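Local coordinates for protein aspartokinase (Synechocystis, PDB 3L76) that probably phosphorylates the beta-carboxyl group of L-aspartate with ATP, and carries ACT domains that bind lysine and threonine, at residues T182-Q192 and L581-G592. Residues are numbered along the deposited sequence; the frame is centred on the assembly and turned at random.
Sequences TTDPRLVPEAQ and LKAAHSAFNLAG
A chi1 of -159° turns the His585 imidazole away from its own backbone N and off the helix toward Thr182, whose own chi1 of 47° sets OG1 between the backbone N and the carbonyl carbon. The two side chains cross at roughly a right angle, and Thr182 OG1 lies in the ring plane, 2.8 Å from His585 NE2, a hydrogen bond in which either atom could be the donor. That hydroxyl has a second polar neighbour: it accepts from Gln192 N at 3.0 Å, drawing Gln192, at the far end of segment 182-192, onto the same oxygen that meets the histidine. The rest of the ring is sandwiched. Val188 CG1 makes a CH-pi contact on one face, 3.9 Å from the His585 ring centroid, while Leu590 CB covers the opposite face, so rotation about chi2 is restrained from both sides. Thr183 CG2 adds an oblique contact 3.4 Å from His585 CD2; the hydroxyl of Thr183 is spent on Val438 O. Cut back to an alanine, position 585 would probably leave Thr182 OG1 without its partner across the interface and a gap between Val188 and Leu590. One helical turn earlier, Leu581 CD2 meets Leu187 CD1 at 3.4 Å and Val188 CG2 at 4.0 Å, adding an apolar patch beside the histidine; Leu581 and His585 also touch Val438 of strand 437-453. Where the helix ends, Leu590 N bonds to His585 O and Asn589 N to Ser586 O, with Asn589 at positive phi: a Schellman motif that turns the chain so that Leu590 folds back on the imidazole. This histidine-centred contact is an interdomain junction, packing a loop of the amino acid kinase domain against the C-terminal helix of the last ACT domain.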
# COMPACT_ATOMS: atom_id res chain seq x y z
N THR A 182 3.89 21.49 -31.79
CA THR A 182 5.08 21.81 -32.58
C THR A 182 6.09 22.61 -31.78
O THR A 182 7.29 22.61 -32.08
CB THR A 182 4.73 22.61 -33.84
OG1 THR A 182 3.83 23.67 -33.50
CG2 THR A 182 4.10 21.71 -34.88
N THR A 183 5.61 23.31 -30.76
CA THR A 183 6.50 24.01 -29.85
C THR A 183 5.76 24.46 -28.59
O THR A 183 4.60 24.09 -28.39
CB THR A 183 7.19 25.21 -30.52
OG1 THR A 183 8.30 25.62 -29.73
CG2 THR A 183 6.22 26.38 -30.66
N ASP A 184 6.44 25.23 -27.76
CA ASP A 184 5.88 25.71 -26.50
C ASP A 184 4.89 26.84 -26.75
O ASP A 184 5.29 27.96 -27.08
CB ASP A 184 6.99 26.20 -25.58
CG ASP A 184 6.46 26.83 -24.31
OD1 ASP A 184 7.27 27.44 -23.57
OD2 ASP A 184 5.26 26.72 -24.05
N PRO A 185 3.59 26.57 -26.54
CA PRO A 185 2.48 27.50 -26.81
C PRO A 185 2.68 28.80 -26.06
O PRO A 185 2.29 29.86 -26.54
CB PRO A 185 1.27 26.78 -26.22
CG PRO A 185 1.67 25.38 -26.07
CD PRO A 185 3.14 25.37 -25.82
N ARG A 186 3.27 28.70 -24.87
CA ARG A 186 3.54 29.87 -24.05
C ARG A 186 4.41 30.91 -24.76
O ARG A 186 4.35 32.08 -24.41
CB ARG A 186 4.17 29.45 -22.72
CG ARG A 186 3.18 28.86 -21.72
CD ARG A 186 3.86 28.47 -20.40
NE ARG A 186 4.20 27.05 -20.32
CZ ARG A 186 5.42 26.54 -20.50
NH1 ARG A 186 6.44 27.34 -20.77
NH2 ARG A 186 5.61 25.23 -20.39
N LEU A 187 5.21 30.48 -25.74
CA LEU A 187 6.04 31.42 -26.49
C LEU A 187 5.55 31.61 -27.91
O LEU A 187 5.78 32.64 -28.52
CB LEU A 187 7.50 30.97 -26.49
CG LEU A 187 8.08 30.47 -25.17
CD1 LEU A 187 9.57 30.17 -25.33
CD2 LEU A 187 7.85 31.47 -24.07
N VAL A 188 4.88 30.59 -28.45
CA VAL A 188 4.38 30.65 -29.81
C VAL A 188 2.95 30.12 -29.89
O VAL A 188 2.74 28.93 -30.16
CB VAL A 188 5.28 29.87 -30.77
CG1 VAL A 188 4.77 29.99 -32.20
CG2 VAL A 188 6.73 30.34 -30.65
N PRO A 189 1.96 31.00 -29.66
CA PRO A 189 0.54 30.63 -29.61
C PRO A 189 0.06 29.87 -30.85
O PRO A 189 -0.90 29.10 -30.74
CB PRO A 189 -0.17 31.99 -29.52
CG PRO A 189 0.83 32.92 -28.92
CD PRO A 189 2.17 32.45 -29.45
N GLU A 190 0.71 30.09 -31.99
CA GLU A 190 0.32 29.43 -33.23
C GLU A 190 0.79 27.98 -33.29
O GLU A 190 0.63 27.31 -34.32
CB GLU A 190 0.84 30.20 -34.43
CG GLU A 190 0.59 31.69 -34.37
CD GLU A 190 1.49 32.39 -33.38
OE1 GLU A 190 0.99 33.17 -32.54
OE2 GLU A 190 2.72 32.17 -33.44
N ALA A 191 1.38 27.51 -32.19
CA ALA A 191 1.78 26.11 -32.07
C ALA A 191 0.62 25.20 -32.42
O ALA A 191 -0.48 25.35 -31.90
CB ALA A 191 2.28 25.82 -30.68
N GLN A 192 0.88 24.25 -33.31
CA GLN A 192 -0.13 23.36 -33.85
C GLN A 192 -0.01 21.97 -33.22
O GLN A 192 1.08 21.57 -32.80
CB GLN A 192 0.02 23.28 -35.37
CG GLN A 192 -1.16 22.69 -36.11
CD GLN A 192 -0.95 22.71 -37.61
OE1 GLN A 192 0.19 22.73 -38.09
NE2 GLN A 192 -2.04 22.71 -38.37
N LEU A 581 13.15 31.58 -31.25
CA LEU A 581 12.20 30.48 -31.30
C LEU A 581 11.10 30.78 -32.31
O LEU A 581 10.70 29.90 -33.08
CB LEU A 581 11.60 30.19 -29.92
CG LEU A 581 10.56 29.06 -29.88
CD1 LEU A 581 11.16 27.70 -30.18
CD2 LEU A 581 9.83 29.05 -28.55
N LYS A 582 10.60 32.01 -32.28
CA LYS A 582 9.53 32.42 -33.17
C LYS A 582 10.00 32.36 -34.62
O LYS A 582 9.28 31.88 -35.49
CB LYS A 582 9.05 33.84 -32.83
CG LYS A 582 8.33 33.98 -31.49
CD LYS A 582 7.97 35.43 -31.24
CE LYS A 582 7.26 35.65 -29.91
NZ LYS A 582 7.00 37.10 -29.69
N ALA A 583 11.21 32.82 -34.85
CA ALA A 583 11.81 32.79 -36.18
C ALA A 583 11.90 31.37 -36.74
O ALA A 583 11.54 31.12 -37.89
CB ALA A 583 13.19 33.44 -36.16
N ALA A 584 12.39 30.44 -35.91
CA ALA A 584 12.47 29.03 -36.31
C ALA A 584 11.10 28.42 -36.61
O ALA A 584 10.95 27.66 -37.57
CB ALA A 584 13.19 28.21 -35.23
N HIS A 585 10.11 28.73 -35.79
CA HIS A 585 8.76 28.19 -35.97
C HIS A 585 8.12 28.71 -37.26
O HIS A 585 7.40 27.98 -37.94
CB HIS A 585 7.86 28.52 -34.77
CG HIS A 585 6.66 27.62 -34.64
ND1 HIS A 585 5.43 27.94 -35.17
CD2 HIS A 585 6.51 26.43 -34.02
CE1 HIS A 585 4.57 26.97 -34.89
NE2 HIS A 585 5.20 26.04 -34.19
N SER A 586 8.41 29.96 -37.60
CA SER A 586 7.90 30.56 -38.83
C SER A 586 8.69 30.11 -40.05
O SER A 586 8.13 29.87 -41.11
CB SER A 586 7.91 32.08 -38.74
OG SER A 586 7.09 32.53 -37.68
N ALA A 587 10.00 30.00 -39.89
CA ALA A 587 10.86 29.58 -40.99
C ALA A 587 10.42 28.25 -41.57
O ALA A 587 10.49 28.03 -42.77
CB ALA A 587 12.31 29.50 -40.54
N PHE A 588 9.94 27.35 -40.72
CA PHE A 588 9.58 26.02 -41.20
C PHE A 588 8.07 25.78 -41.31
O PHE A 588 7.62 24.64 -41.38
CB PHE A 588 10.30 24.95 -40.36
CG PHE A 588 11.81 24.98 -40.51
CD1 PHE A 588 12.42 24.46 -41.65
CD2 PHE A 588 12.61 25.53 -39.53
CE1 PHE A 588 13.80 24.48 -41.80
CE2 PHE A 588 14.00 25.56 -39.67
CZ PHE A 588 14.59 25.03 -40.81
N ASN A 589 7.31 26.87 -41.36
CA ASN A 589 5.86 26.80 -41.54
C ASN A 589 5.16 25.87 -40.58
O ASN A 589 4.21 25.19 -40.96
CB ASN A 589 5.52 26.40 -42.98
CG ASN A 589 6.04 27.39 -44.00
OD1 ASN A 589 6.09 28.60 -43.74
ND2 ASN A 589 6.44 26.89 -45.16
N LEU A 590 5.62 25.84 -39.34
CA LEU A 590 5.06 24.96 -38.32
C LEU A 590 3.67 25.37 -37.82
O LEU A 590 3.00 24.60 -37.12
CB LEU A 590 6.05 24.81 -37.16
CG LEU A 590 6.98 23.60 -37.25
CD1 LEU A 590 7.29 23.28 -38.69
CD2 LEU A 590 8.27 23.81 -36.46
N ALA A 591 3.23 26.57 -38.18
CA ALA A 591 1.92 27.06 -37.74
C ALA A 591 0.77 26.31 -38.43
O ALA A 591 -0.25 25.98 -37.81
CB ALA A 591 1.81 28.54 -37.97
N GLY A 592 0.93 26.06 -39.73
CA GLY A 592 -0.01 25.22 -40.45
C GLY A 592 -0.33 25.77 -41.82
O GLY A 592 -1.33 25.41 -42.43